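Local coordinates for protein transaminase (Bacillus megaterium, PDB 5G0A) that catalyses the transfer of amino groups between amines and carbonyl compounds with pyridoxal-5'-phosphate as cofactor, acting as an S-selective transaminase, at residues Tyr60-Gly65 with Ser301-Pro306; Glu77-Tyr82 with His334-Ala339; Glu109-Lys114 with Gly288-Ile293; Glu270-Phe275 with Met296-Ser301; Gly279-Tyr284 with Asn352-Ala357. All coordinates share one frame; numbering follows the deposited sequence.

Interaction 1 (Tyr60-Gly65 with Ser301-Pro306)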
# COMPACT_ATOMS: atom_id res chain seq x y z
N TYR B 60 -14.43 29.62 -6.97
CA TYR B 60 -14.22 30.38 -5.74
C TYR B 60 -12.79 30.85 -5.67
O TYR B 60 -12.15 30.76 -4.64
CB TYR B 60 -14.61 29.53 -4.51
CG TYR B 60 -15.92 28.84 -4.77
CD1 TYR B 60 -17.11 29.52 -4.60
CD2 TYR B 60 -15.96 27.53 -5.28
CE1 TYR B 60 -18.33 28.92 -4.91
CE2 TYR B 60 -17.17 26.92 -5.59
CZ TYR B 60 -18.34 27.62 -5.40
OH TYR B 60 -19.55 27.03 -5.68
N CYS B 61 -12.29 31.38 -6.79
CA CYS B 61 -10.84 31.52 -6.96
C CYS B 61 -10.37 32.80 -7.65
O CYS B 61 -9.17 33.01 -7.82
CB CYS B 61 -10.26 30.29 -7.69
SG CYS B 61 -10.90 30.03 -9.37
N VAL B 62 -11.30 33.66 -8.03
CA VAL B 62 -10.89 34.90 -8.68
C VAL B 62 -11.19 36.05 -7.71
O VAL B 62 -11.97 36.99 -8.02
CB VAL B 62 -11.61 35.05 -10.05
CG1 VAL B 62 -10.97 36.16 -10.88
CG2 VAL B 62 -11.56 33.74 -10.84
N ASN B 63 -10.58 35.96 -6.52
CA ASN B 63 -10.91 36.80 -5.36
C ASN B 63 -10.87 38.31 -5.65
O ASN B 63 -11.79 39.06 -5.27
CB ASN B 63 -9.98 36.47 -4.18
CG ASN B 63 -10.14 35.01 -3.73
OD1 ASN B 63 -10.42 34.12 -4.55
ND2 ASN B 63 -9.95 34.76 -2.44
N LEU B 64 -9.83 38.74 -6.35
CA LEU B 64 -9.64 40.17 -6.64
C LEU B 64 -10.61 40.73 -7.69
O LEU B 64 -10.67 41.95 -7.88
CB LEU B 64 -8.20 40.40 -7.11
CG LEU B 64 -7.60 41.78 -6.81
CD1 LEU B 64 -7.21 41.87 -5.33
CD2 LEU B 64 -6.38 41.96 -7.70
N GLY B 65 -11.36 39.85 -8.35
CA GLY B 65 -12.10 40.20 -9.56
C GLY B 65 -11.37 39.80 -10.84
O GLY B 65 -10.14 39.70 -10.88
N SER B 301 -3.22 34.13 -6.01
CA SER B 301 -3.03 35.01 -7.16
C SER B 301 -4.35 35.48 -7.79
O SER B 301 -4.31 36.15 -8.83
CB SER B 301 -2.19 34.30 -8.24
OG SER B 301 -2.93 33.22 -8.79
N SER B 302 -5.49 35.13 -7.18
CA SER B 302 -6.84 35.32 -7.73
C SER B 302 -6.93 34.79 -9.13
O SER B 302 -7.58 35.38 -10.00
CB SER B 302 -7.31 36.80 -7.65
OG SER B 302 -7.38 37.18 -6.29
N SER B 303 -6.25 33.65 -9.34
CA SER B 303 -6.19 32.94 -10.62
C SER B 303 -5.62 33.76 -11.78
O SER B 303 -5.77 33.36 -12.92
CB SER B 303 -7.57 32.41 -11.01
OG SER B 303 -8.13 31.66 -9.93
N SER B 304 -4.95 34.87 -11.49
CA SER B 304 -4.37 35.68 -12.57
C SER B 304 -3.32 34.85 -13.32
O SER B 304 -3.30 34.85 -14.56
CB SER B 304 -3.81 36.99 -12.04
OG SER B 304 -2.82 36.77 -11.04
N LEU B 305 -2.49 34.11 -12.58
CA LEU B 305 -1.60 33.08 -13.13
C LEU B 305 -1.51 31.91 -12.16
O LEU B 305 -1.81 32.09 -10.97
CB LEU B 305 -0.20 33.63 -13.40
CG LEU B 305 -0.07 34.68 -14.53
CD1 LEU B 305 1.34 35.28 -14.48
CD2 LEU B 305 -0.32 34.02 -15.88
N PRO B 306 -1.09 30.73 -12.64
CA PRO B 306 -1.01 29.57 -11.71
C PRO B 306 0.03 29.75 -10.60
O PRO B 306 1.21 30.00 -10.90
CB PRO B 306 -0.65 28.39 -12.62
CG PRO B 306 -1.06 28.83 -14.01
CD PRO B 306 -0.82 30.33 -14.04
O HOH W 1 -7.95 37.97 -10.90
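Ser302 and Ser303 both carry OG opposite the carbonyl carbon, beside the backbone N, with chi1 near -63° and -52°. From there each hydroxyl meets the backbone of 60-65. Ser302 OG accepts from Leu64 N at 2.9 Å, a somewhat bent bond, and lies 3.4 Å from Leu64 CB. It is also hydrogen-bonded to Asn344 of helix 335-350. Ser303 OG donates to Cys61 O at 2.7 Å. It comes in from above that carbonyl plane, 64° out of it, and makes a second, weak bond to Tyr331 OH of the second subunit. The serines are the two central residues of a type I' beta turn, Ser301 to Ser304. This turn follows the PLP-lysine loop of the class III aminotransferase fold and docks on a type I turn, Val62 to Gly65. Val62 CG1 rests on Ser302 O at 3.6 Å. A water bridges the two turns by donating to Gly65 O and Ser302 O, each at 2.8 Å. An alanine in place of Ser302 would remove OG and is likely to leave the buried Leu64 N and Asn344 without this shared mate. Phe84 of the second subunit packs on Cys61 and Ser303.

Interaction 2 (Glu77-Tyr82 with His334-Ala339)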
# COMPACT_ATOMS: atom_id res chain seq x y z
N GLU B 77 4.64 44.26 -16.74
CA GLU B 77 5.92 44.79 -16.27
C GLU B 77 6.98 43.71 -16.02
O GLU B 77 8.12 43.86 -16.41
CB GLU B 77 5.75 45.64 -15.00
CG GLU B 77 5.54 47.12 -15.22
CD GLU B 77 6.21 47.97 -14.14
OE1 GLU B 77 6.54 47.43 -13.06
OE2 GLU B 77 6.44 49.18 -14.37
N ALA B 78 6.60 42.62 -15.36
CA ALA B 78 7.55 41.53 -15.09
C ALA B 78 8.10 40.93 -16.39
O ALA B 78 9.23 40.44 -16.44
CB ALA B 78 6.88 40.43 -14.26
N LEU B 79 7.27 40.91 -17.42
CA LEU B 79 7.66 40.40 -18.73
C LEU B 79 8.70 41.28 -19.47
O LEU B 79 9.25 40.86 -20.48
CB LEU B 79 6.42 40.19 -19.60
CG LEU B 79 5.45 39.06 -19.21
CD1 LEU B 79 4.12 39.27 -19.93
CD2 LEU B 79 6.00 37.65 -19.43
N ASP B 80 8.96 42.49 -18.96
CA ASP B 80 10.11 43.28 -19.45
C ASP B 80 11.43 42.65 -19.01
O ASP B 80 12.48 42.88 -19.62
CB ASP B 80 10.08 44.71 -18.89
CG ASP B 80 9.00 45.58 -19.51
OD1 ASP B 80 8.48 45.23 -20.59
OD2 ASP B 80 8.69 46.62 -18.90
N ARG B 81 11.37 41.85 -17.94
CA ARG B 81 12.59 41.29 -17.35
C ARG B 81 12.73 39.78 -17.53
O ARG B 81 13.84 39.26 -17.71
CB ARG B 81 12.66 41.64 -15.86
CG ARG B 81 12.99 43.11 -15.59
CD ARG B 81 12.65 43.48 -14.15
NE ARG B 81 13.40 42.63 -13.23
CZ ARG B 81 13.05 42.35 -11.98
NH1 ARG B 81 11.94 42.86 -11.44
NH2 ARG B 81 13.82 41.54 -11.28
N TYR B 82 11.60 39.07 -17.45
CA TYR B 82 11.58 37.62 -17.49
C TYR B 82 10.66 37.12 -18.62
O TYR B 82 9.74 37.83 -19.00
CB TYR B 82 11.04 37.12 -16.13
CG TYR B 82 11.88 37.53 -14.94
CD1 TYR B 82 13.14 36.93 -14.71
CD2 TYR B 82 11.41 38.46 -14.01
CE1 TYR B 82 13.91 37.28 -13.61
CE2 TYR B 82 12.16 38.81 -12.90
CZ TYR B 82 13.41 38.22 -12.70
OH TYR B 82 14.16 38.56 -11.59
N HIS B 334 8.00 30.42 -10.16
CA HIS B 334 8.04 31.07 -11.48
C HIS B 334 7.97 32.59 -11.35
O HIS B 334 7.01 33.11 -10.79
CB HIS B 334 6.89 30.57 -12.37
CG HIS B 334 7.03 30.98 -13.80
ND1 HIS B 334 7.01 32.31 -14.21
CD2 HIS B 334 7.26 30.25 -14.91
CE1 HIS B 334 7.21 32.36 -15.52
NE2 HIS B 334 7.37 31.12 -15.96
N PRO B 335 9.01 33.32 -11.84
CA PRO B 335 9.09 34.75 -11.45
C PRO B 335 7.89 35.58 -11.91
O PRO B 335 7.49 36.51 -11.23
CB PRO B 335 10.41 35.23 -12.09
CG PRO B 335 10.67 34.25 -13.20
CD PRO B 335 10.15 32.92 -12.68
N VAL B 336 7.30 35.23 -13.05
CA VAL B 336 6.15 36.01 -13.55
C VAL B 336 4.88 35.67 -12.75
O VAL B 336 4.09 36.56 -12.41
CB VAL B 336 5.92 35.79 -15.06
CG1 VAL B 336 4.73 36.60 -15.57
CG2 VAL B 336 7.18 36.17 -15.84
N ALA B 337 4.72 34.38 -12.41
CA ALA B 337 3.63 34.00 -11.49
C ALA B 337 3.80 34.70 -10.14
O ALA B 337 2.81 35.14 -9.54
CB ALA B 337 3.57 32.48 -11.31
N MET B 338 5.05 34.83 -9.68
CA MET B 338 5.32 35.52 -8.42
C MET B 338 5.02 37.02 -8.52
O MET B 338 4.51 37.62 -7.57
CB MET B 338 6.75 35.28 -7.91
CG MET B 338 7.05 33.82 -7.58
SD MET B 338 6.07 33.18 -6.20
CE MET B 338 4.67 32.48 -7.07
N ALA B 339 5.30 37.60 -9.68
CA ALA B 339 4.90 39.00 -9.92
C ALA B 339 3.38 39.19 -9.77
O ALA B 339 2.93 40.19 -9.19
CB ALA B 339 5.40 39.47 -11.29
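One face of the Tyr82 ring is covered by Pro335. Pro335 CB stands almost on the ring normal, 10° off, at 3.9 Å from the centroid of the Tyr82 ring: a CH-pi contact. Pro335 CG lies over the near part of the ring, 3.9 Å from Tyr82 CG. Beyond the ring, Tyr82 OH is hydrogen-bonded to Ile36 O of the second subunit. The His334 ring works by its edge. ND1 of His334 accepts from Val336 N at 3.2 Å, with the donor close to the ring plane, while NE2 bonds to Ser303 O of the second subunit. His334 is thus the N-cap of helix 335-350, and its ring is fixed on both nitrogens. The contact sets the first turn of that helix against the last part of helix 69-78 and the turn that follows it, at the subunit interface. Val336 chi1 of 180° sets CG2 beside the backbone N, where it meets both Tyr82 CB, at 4.0 Å, and Leu79 CD2, at 4.1 Å. One turn further along helix 335-350, Ala339 CB meets Ala78 CB at 3.5 Å, tighter than usual for two methyls. Tyr93 of helix 92-105 packs on both alanines and on Tyr82.

Interaction 3 (Glu109-Lys114 with Gly288-Ile293); sequences EDWPGK and GVQPDI
Trp111 and Gln290 are joined through one amide oxygen. Trp111 N donates to Gln290 OE1 at 3.3 Å, with the donor tilted 21° from the plane of the amide carbonyl. The same OE1 sits at the edge of the indole, 3.2 Å from Trp111 CD1. Pro291 takes one face of the indole. Pro291 CD lies over the five-membered ring of Trp111, 4.0 Å from the centroid, and Pro291 CG touches Trp111 CZ2 at 3.7 Å. Pro291 O stands over the same face, nearer the rim. Pro112 CG covers the opposite face. CG of Trp111 lies between the backbone N and the carbonyl carbon (chi1 81°), a turn that folds the ring over the 288-293 chain. The Gln290 amide is itself stacked on the Glu109 carboxylate, their planes 9° apart, with Gln290 NE2 3.6 Å from Glu109 CB. One water links Gln290 NE2 to Asp110 N. Another donates to Glu109 OE2 and Val289 O. The contact ties the start of strand 112-118, an outermost strand of the seven-stranded sheet within this chain, to the lead-in of strand 293-296. Between them runs strand 308-313, where Val312 faces both Gly113 and Lys114 in a classic beta bulge. Further out, Tyr284 OH is hydrogen-bonded to Glu109 OE1 and Trp111 NE1, so it positions both groups. Arg256 holds the other segment, through Gln290 O and a salt bridge to Asp292.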
# COMPACT_ATOMS: atom_id res chain seq x y z
N GLU B 109 0.72 37.31 13.92
CA GLU B 109 0.78 35.93 14.44
C GLU B 109 2.22 35.47 14.45
O GLU B 109 2.99 35.83 13.55
CB GLU B 109 -0.11 35.00 13.58
CG GLU B 109 -1.57 35.41 13.56
CD GLU B 109 -2.47 34.47 12.77
OE1 GLU B 109 -1.97 33.45 12.23
OE2 GLU B 109 -3.69 34.75 12.70
N ASP B 110 2.59 34.67 15.45
CA ASP B 110 3.98 34.25 15.59
C ASP B 110 4.33 32.89 14.97
O ASP B 110 5.50 32.55 14.86
CB ASP B 110 4.42 34.29 17.06
CG ASP B 110 4.62 35.71 17.57
OD1 ASP B 110 4.60 36.65 16.74
OD2 ASP B 110 4.82 35.89 18.78
N TRP B 111 3.32 32.13 14.57
CA TRP B 111 3.57 30.78 14.01
C TRP B 111 4.31 30.80 12.66
O TRP B 111 5.12 29.92 12.42
CB TRP B 111 2.29 29.95 13.92
CG TRP B 111 1.38 30.21 12.71
CD1 TRP B 111 0.35 31.12 12.63
CD2 TRP B 111 1.41 29.53 11.44
NE1 TRP B 111 -0.24 31.06 11.39
CE2 TRP B 111 0.38 30.11 10.63
CE3 TRP B 111 2.21 28.53 10.89
CZ2 TRP B 111 0.13 29.69 9.31
CZ3 TRP B 111 1.95 28.10 9.58
CH2 TRP B 111 0.93 28.68 8.81
N PRO B 112 4.08 31.82 11.80
CA PRO B 112 4.65 31.63 10.45
C PRO B 112 6.16 31.64 10.36
O PRO B 112 6.82 32.52 10.95
CB PRO B 112 4.06 32.80 9.64
CG PRO B 112 2.83 33.19 10.39
CD PRO B 112 3.14 32.96 11.84
N GLY B 113 6.70 30.67 9.61
CA GLY B 113 8.14 30.53 9.44
C GLY B 113 8.63 30.79 8.03
O GLY B 113 9.30 31.80 7.75
N LYS B 114 8.35 29.83 7.12
CA LYS B 114 8.83 29.92 5.75
C LYS B 114 7.78 29.42 4.74
O LYS B 114 6.93 28.62 5.07
CB LYS B 114 10.11 29.09 5.59
CG LYS B 114 11.38 29.74 6.12
CD LYS B 114 12.59 28.94 5.69
CE LYS B 114 13.88 29.75 5.77
NZ LYS B 114 14.95 28.99 5.07
N GLY B 288 -9.61 31.74 16.46
CA GLY B 288 -8.72 32.10 17.58
C GLY B 288 -7.53 31.17 17.78
O GLY B 288 -6.98 31.08 18.89
N VAL B 289 -7.13 30.48 16.71
CA VAL B 289 -6.05 29.50 16.78
C VAL B 289 -5.04 29.69 15.66
O VAL B 289 -5.22 30.52 14.77
CB VAL B 289 -6.58 28.03 16.78
CG1 VAL B 289 -7.27 27.70 18.09
CG2 VAL B 289 -7.51 27.77 15.59
N GLN B 290 -3.95 28.94 15.74
CA GLN B 290 -2.90 29.03 14.74
C GLN B 290 -2.51 27.59 14.38
O GLN B 290 -2.32 26.75 15.28
CB GLN B 290 -1.70 29.83 15.27
CG GLN B 290 -2.02 31.33 15.38
CD GLN B 290 -0.90 32.20 15.93
OE1 GLN B 290 0.28 31.91 15.76
NE2 GLN B 290 -1.27 33.30 16.59
N PRO B 291 -2.42 27.30 13.08
CA PRO B 291 -2.02 25.96 12.63
C PRO B 291 -0.50 25.79 12.60
O PRO B 291 0.25 26.73 12.90
CB PRO B 291 -2.59 25.91 11.20
CG PRO B 291 -2.42 27.35 10.73
CD PRO B 291 -2.71 28.20 11.94
N ASP B 292 -0.05 24.58 12.23
CA ASP B 292 1.37 24.31 12.04
C ASP B 292 1.80 24.53 10.59
O ASP B 292 2.94 24.88 10.31
CB ASP B 292 1.68 22.86 12.44
CG ASP B 292 1.42 22.60 13.92
OD1 ASP B 292 2.24 23.07 14.74
OD2 ASP B 292 0.42 21.96 14.25
N ILE B 293 0.85 24.29 9.69
CA ILE B 293 1.09 24.41 8.24
C ILE B 293 -0.21 24.86 7.60
O ILE B 293 -1.29 24.38 8.00
CB ILE B 293 1.47 23.03 7.60
CG1 ILE B 293 2.76 22.47 8.19
CG2 ILE B 293 1.59 23.15 6.08
CD1 ILE B 293 3.06 21.02 7.79
O HOH W 2 -5.36 33.30 14.37
O HOH W 3 0.95 34.77 17.88

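Interaction 4 (Glu270-Phe275 with Met296-Ser301); sequences EVLTGF and MGKGLS. With PLP (pyridoxal-5'-phosphate), chain K.
Lys298 runs along the Val271 backbone to reach the cofactor. Lys298 CB lies 3.3 Å from Val271 O. Its CG touches Val271 CG1 at 3.7 Å. Its CD passes Leu272 CA at 4.1 Å. The chain is extended as far as CE and then bends (chi4 118°), which turns Lys298 NZ onto PLP C4A, where the covalent bond measures 1.5 Å. Val271 itself packs over a face of the pyridine ring, with Val271 CG1 3.6 Å from PLP C4. Leu272 CB borders the PLP phenolic oxygen O3. The two loops make no direct hydrogen bond. Waters fill that role: one lies between Glu270 O and Gly297 N, another joins Gly299 N to the carbonyls of Val271 and Gly274. Gly297 and Gly299 suit this close approach: a CB would be tight against Val271 CG1 at the first, and against Gly274 O and Phe275 CB at the second. On the far side from the cofactor, Phe275 packs against 296-301. Leu300 CA lies over its face, and Met296 SD meets its edge at 3.6 Å from Phe275 CZ, a Met-aromatic contact. Thr330 of the second subunit, Ser122 and Gly121 hydrogen-bond PLP, so the second subunit helps complete the site. A covalent link from Lys298 to C4A is what the internal aldimine of fold type I aminotransferases would have, though the modelled length does not by itself show a double bond. In that family an incoming amine takes over the bond to C4A and releases the lysine.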
# COMPACT_ATOMS: atom_id res chain seq x y z
N GLU B 270 -6.00 26.06 3.25
CA GLU B 270 -6.59 27.37 2.97
C GLU B 270 -6.66 27.65 1.48
O GLU B 270 -6.76 28.81 1.09
CB GLU B 270 -5.74 28.47 3.61
CG GLU B 270 -5.81 28.58 5.14
CD GLU B 270 -7.13 29.17 5.65
OE1 GLU B 270 -7.85 29.87 4.88
OE2 GLU B 270 -7.46 28.96 6.84
N VAL B 271 -6.57 26.62 0.64
CA VAL B 271 -6.56 26.90 -0.81
C VAL B 271 -7.85 27.59 -1.22
O VAL B 271 -7.81 28.52 -2.02
CB VAL B 271 -6.37 25.61 -1.65
CG1 VAL B 271 -6.63 25.89 -3.13
CG2 VAL B 271 -4.95 25.08 -1.45
N LEU B 272 -8.98 27.14 -0.67
CA LEU B 272 -10.24 27.81 -0.98
C LEU B 272 -10.57 28.96 -0.03
O LEU B 272 -10.98 30.04 -0.49
CB LEU B 272 -11.38 26.81 -1.08
CG LEU B 272 -12.68 27.36 -1.68
CD1 LEU B 272 -13.32 26.35 -2.63
CD2 LEU B 272 -13.63 27.77 -0.56
N THR B 273 -10.40 28.76 1.27
CA THR B 273 -10.82 29.81 2.23
C THR B 273 -9.83 30.96 2.39
O THR B 273 -10.12 31.95 3.09
CB THR B 273 -11.09 29.22 3.63
OG1 THR B 273 -9.92 28.53 4.07
CG2 THR B 273 -12.30 28.27 3.58
N GLY B 274 -8.67 30.84 1.75
CA GLY B 274 -7.62 31.82 1.89
C GLY B 274 -7.86 33.14 1.17
O GLY B 274 -8.66 33.22 0.24
N PHE B 275 -7.13 34.15 1.61
CA PHE B 275 -7.08 35.46 0.93
C PHE B 275 -8.41 36.17 0.81
O PHE B 275 -8.86 36.53 -0.27
CB PHE B 275 -6.27 35.38 -0.38
CG PHE B 275 -4.87 34.92 -0.13
CD1 PHE B 275 -3.93 35.79 0.39
CD2 PHE B 275 -4.53 33.56 -0.30
CE1 PHE B 275 -2.65 35.36 0.70
CE2 PHE B 275 -3.25 33.11 0.02
CZ PHE B 275 -2.31 34.01 0.49
N MET B 296 -2.07 26.92 0.22
CA MET B 296 -2.67 28.07 -0.49
C MET B 296 -2.66 27.85 -1.98
O MET B 296 -1.83 27.12 -2.52
CB MET B 296 -1.88 29.36 -0.18
CG MET B 296 -1.94 29.79 1.29
SD MET B 296 -0.67 30.99 1.69
CE MET B 296 0.74 29.91 1.93
N GLY B 297 -3.60 28.51 -2.64
CA GLY B 297 -3.80 28.46 -4.10
C GLY B 297 -4.92 29.48 -4.37
O GLY B 297 -5.15 30.37 -3.55
N LYS B 298 -5.57 29.36 -5.52
CA LYS B 298 -6.81 30.15 -5.84
C LYS B 298 -6.65 31.64 -5.59
O LYS B 298 -6.04 32.34 -6.42
CB LYS B 298 -8.02 29.52 -5.12
CG LYS B 298 -8.31 28.11 -5.64
CD LYS B 298 -9.58 27.48 -5.05
CE LYS B 298 -10.04 26.22 -5.82
NZ LYS B 298 -10.00 25.04 -4.95
N GLY B 299 -7.13 32.13 -4.44
CA GLY B 299 -6.98 33.56 -4.09
C GLY B 299 -5.57 34.09 -3.86
O GLY B 299 -5.37 35.30 -3.81
N LEU B 300 -4.60 33.17 -3.72
CA LEU B 300 -3.19 33.54 -3.66
C LEU B 300 -2.74 34.45 -4.82
O LEU B 300 -1.98 35.42 -4.61
CB LEU B 300 -2.31 32.26 -3.63
CG LEU B 300 -0.79 32.47 -3.68
CD1 LEU B 300 -0.27 33.23 -2.45
CD2 LEU B 300 -0.03 31.15 -3.89
N SER B 301 -3.22 34.13 -6.01
CA SER B 301 -3.03 35.01 -7.16
C SER B 301 -4.35 35.48 -7.79
O SER B 301 -4.31 36.15 -8.83
CB SER B 301 -2.19 34.30 -8.24
OG SER B 301 -2.93 33.22 -8.79
N1 PLP K . -7.71 22.20 -1.48
C2 PLP K . -8.92 22.82 -1.43
C2A PLP K . -9.60 23.03 -0.10
C3 PLP K . -9.52 23.36 -2.68
O3 PLP K . -10.68 24.02 -2.68
C4 PLP K . -8.80 23.17 -3.95
C4A PLP K . -9.37 23.74 -5.25
C5 PLP K . -7.52 22.43 -3.86
C6 PLP K . -7.06 21.97 -2.63
C5A PLP K . -6.70 22.09 -5.09
O4P PLP K . -6.25 23.22 -5.81
P PLP K . -5.91 23.02 -7.38
O1P PLP K . -5.31 24.37 -7.69
O2P PLP K . -4.96 21.85 -7.55
O3P PLP K . -7.24 22.79 -8.05
O HOH W 4 -5.13 30.19 -0.62
O HOH W 5 -7.72 31.25 -1.72

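Interaction 5 (Gly279-Tyr284 with Asn352-Ala357); sequences GKWFGY and NFVEQA
Val354 and Trp281 cross at about a right angle, the methyl pointing into the flat of the indole. Val354 CG2 stands over the middle of the six-membered ring of Trp281, 3.6 Å from its centroid and only 9° off the normal. This is a CH-pi contact over the face. All six carbons of that ring lie within about 4.1 Å of the methyl. The other branch, Val354 CG1, is anti to the backbone N (chi1 171°) and turns to the main chain just before the tryptophan, 3.6 Å from Lys280 CA. The valine thus gives one methyl to the Lys280 backbone and the other to the ring. The partner segment is the first turn of helix 353-374. It begins after a short break from helix 335-350, whose end is a Schellman motif at Asn352, with positive phi. The break between the two helices therefore ends at Asn352, two residues before Val354. A turn later, Ala357 CB reaches Gly279 CA at 4.2 Å. Gly279 has no side chain, and at its backbone angles (phi 86°) a CB would be jammed against the carbonyl O of the residue before. No hydrogen bond crosses between the two segments; they meet by apolar and CH-pi contacts. Replacing Trp281 by an alanine would take away the ring and would probably leave Val354 CG2 facing a gap, with Met348 and Met349 of helix 335-350 and Ile105 of helix 92-105 also losing a neighbour. Downstream, Gly283 N and Tyr284 N are hydrogen-bonded to the Glu270 carboxylate. Phe282 meets Phe275 edge to face.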
# COMPACT_ATOMS: atom_id res chain seq x y z
N GLY B 279 -13.89 36.76 4.68
CA GLY B 279 -13.98 38.06 5.39
C GLY B 279 -12.90 38.31 6.42
O GLY B 279 -12.95 39.29 7.17
N LYS B 280 -11.92 37.39 6.49
CA LYS B 280 -10.66 37.59 7.19
C LYS B 280 -9.57 37.13 6.22
O LYS B 280 -9.91 36.57 5.16
CB LYS B 280 -10.61 36.78 8.49
CG LYS B 280 -11.59 37.28 9.56
CD LYS B 280 -11.41 36.57 10.89
CE LYS B 280 -12.34 37.18 11.95
NZ LYS B 280 -11.81 38.49 12.45
N TRP B 281 -8.31 37.39 6.53
CA TRP B 281 -7.23 36.96 5.61
C TRP B 281 -7.32 35.45 5.36
O TRP B 281 -7.28 35.01 4.20
CB TRP B 281 -5.86 37.36 6.11
CG TRP B 281 -5.56 38.79 5.73
CD1 TRP B 281 -5.53 39.87 6.58
CD2 TRP B 281 -5.26 39.30 4.42
NE1 TRP B 281 -5.24 41.03 5.87
CE2 TRP B 281 -5.04 40.71 4.55
CE3 TRP B 281 -5.14 38.71 3.15
CZ2 TRP B 281 -4.73 41.52 3.47
CZ3 TRP B 281 -4.81 39.53 2.06
CH2 TRP B 281 -4.61 40.92 2.23
N PHE B 282 -7.50 34.68 6.43
CA PHE B 282 -7.60 33.21 6.30
C PHE B 282 -8.75 32.64 7.11
O PHE B 282 -9.11 33.19 8.16
CB PHE B 282 -6.30 32.55 6.72
CG PHE B 282 -5.15 32.87 5.83
CD1 PHE B 282 -5.03 32.22 4.60
CD2 PHE B 282 -4.22 33.83 6.17
CE1 PHE B 282 -3.96 32.52 3.75
CE2 PHE B 282 -3.15 34.13 5.34
CZ PHE B 282 -3.03 33.49 4.11
N GLY B 283 -9.32 31.55 6.62
CA GLY B 283 -10.46 30.89 7.26
C GLY B 283 -10.21 30.53 8.71
O GLY B 283 -11.12 30.69 9.54
N TYR B 284 -9.01 30.06 9.03
CA TYR B 284 -8.72 29.63 10.42
C TYR B 284 -8.82 30.78 11.41
O TYR B 284 -8.99 30.57 12.60
CB TYR B 284 -7.35 28.91 10.57
CG TYR B 284 -6.14 29.82 10.45
CD1 TYR B 284 -5.65 30.52 11.56
CD2 TYR B 284 -5.46 29.95 9.23
CE1 TYR B 284 -4.54 31.33 11.46
CE2 TYR B 284 -4.34 30.77 9.11
CZ TYR B 284 -3.90 31.47 10.24
OH TYR B 284 -2.80 32.28 10.15
N ASN B 352 -8.22 47.29 0.62
CA ASN B 352 -8.96 46.74 1.75
C ASN B 352 -10.04 45.73 1.29
O ASN B 352 -11.19 45.78 1.72
CB ASN B 352 -9.55 47.89 2.60
CG ASN B 352 -8.50 48.97 2.91
OD1 ASN B 352 -7.48 48.71 3.56
ND2 ASN B 352 -8.76 50.18 2.45
N PHE B 353 -9.67 44.81 0.40
CA PHE B 353 -10.62 43.81 -0.08
C PHE B 353 -11.15 42.89 1.04
O PHE B 353 -12.27 42.40 0.97
CB PHE B 353 -9.98 42.91 -1.14
CG PHE B 353 -10.03 43.47 -2.54
CD1 PHE B 353 -9.46 44.71 -2.83
CD2 PHE B 353 -10.62 42.75 -3.56
CE1 PHE B 353 -9.50 45.22 -4.12
CE2 PHE B 353 -10.68 43.26 -4.85
CZ PHE B 353 -10.11 44.50 -5.13
N VAL B 354 -10.31 42.63 2.04
CA VAL B 354 -10.72 41.73 3.12
C VAL B 354 -11.88 42.37 3.89
O VAL B 354 -12.92 41.75 4.12
CB VAL B 354 -9.54 41.34 4.04
CG1 VAL B 354 -10.03 40.61 5.28
CG2 VAL B 354 -8.51 40.50 3.27
N GLU B 355 -11.71 43.66 4.20
CA GLU B 355 -12.76 44.43 4.85
C GLU B 355 -14.02 44.54 3.98
O GLU B 355 -15.15 44.38 4.47
CB GLU B 355 -12.19 45.79 5.26
CG GLU B 355 -11.16 45.72 6.40
CD GLU B 355 -9.79 45.17 6.00
OE1 GLU B 355 -9.37 45.34 4.83
OE2 GLU B 355 -9.12 44.58 6.86
N GLN B 356 -13.83 44.77 2.67
CA GLN B 356 -14.94 44.77 1.71
C GLN B 356 -15.73 43.45 1.72
O GLN B 356 -16.96 43.44 1.61
CB GLN B 356 -14.45 45.04 0.28
CG GLN B 356 -14.06 46.48 -0.02
CD GLN B 356 -13.68 46.67 -1.49
OE1 GLN B 356 -12.55 47.07 -1.81
NE2 GLN B 356 -14.60 46.37 -2.39
N ALA B 357 -15.02 42.33 1.82
CA ALA B 357 -15.64 41.01 1.80
C ALA B 357 -16.48 40.77 3.06
O ALA B 357 -17.57 40.25 2.97
CB ALA B 357 -14.58 39.92 1.68

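Overall arrangement
From the N terminus, interaction 1 closes a long loop of chain from 60-65 to 301-306. Helix 69-78 then ends in interaction 2, which crosses interaction 1 and reaches helix 335-350. Leu305 and Pro306 touch Val336 and Ala337, so these two contacts meet. Interaction 3 starts at strand 112-118, outermost in its sheet within this chain, and lies within the loops of both. Interaction 4 also lies within both, closes the short loop between strands 265-269 and 293-296, crosses interaction 3, and shares Ser301 with interaction 1. Interaction 5 crosses the other four, tying that same loop to helix 353-374. Glu270 and Tyr284 join interactions 3, 4 and 5.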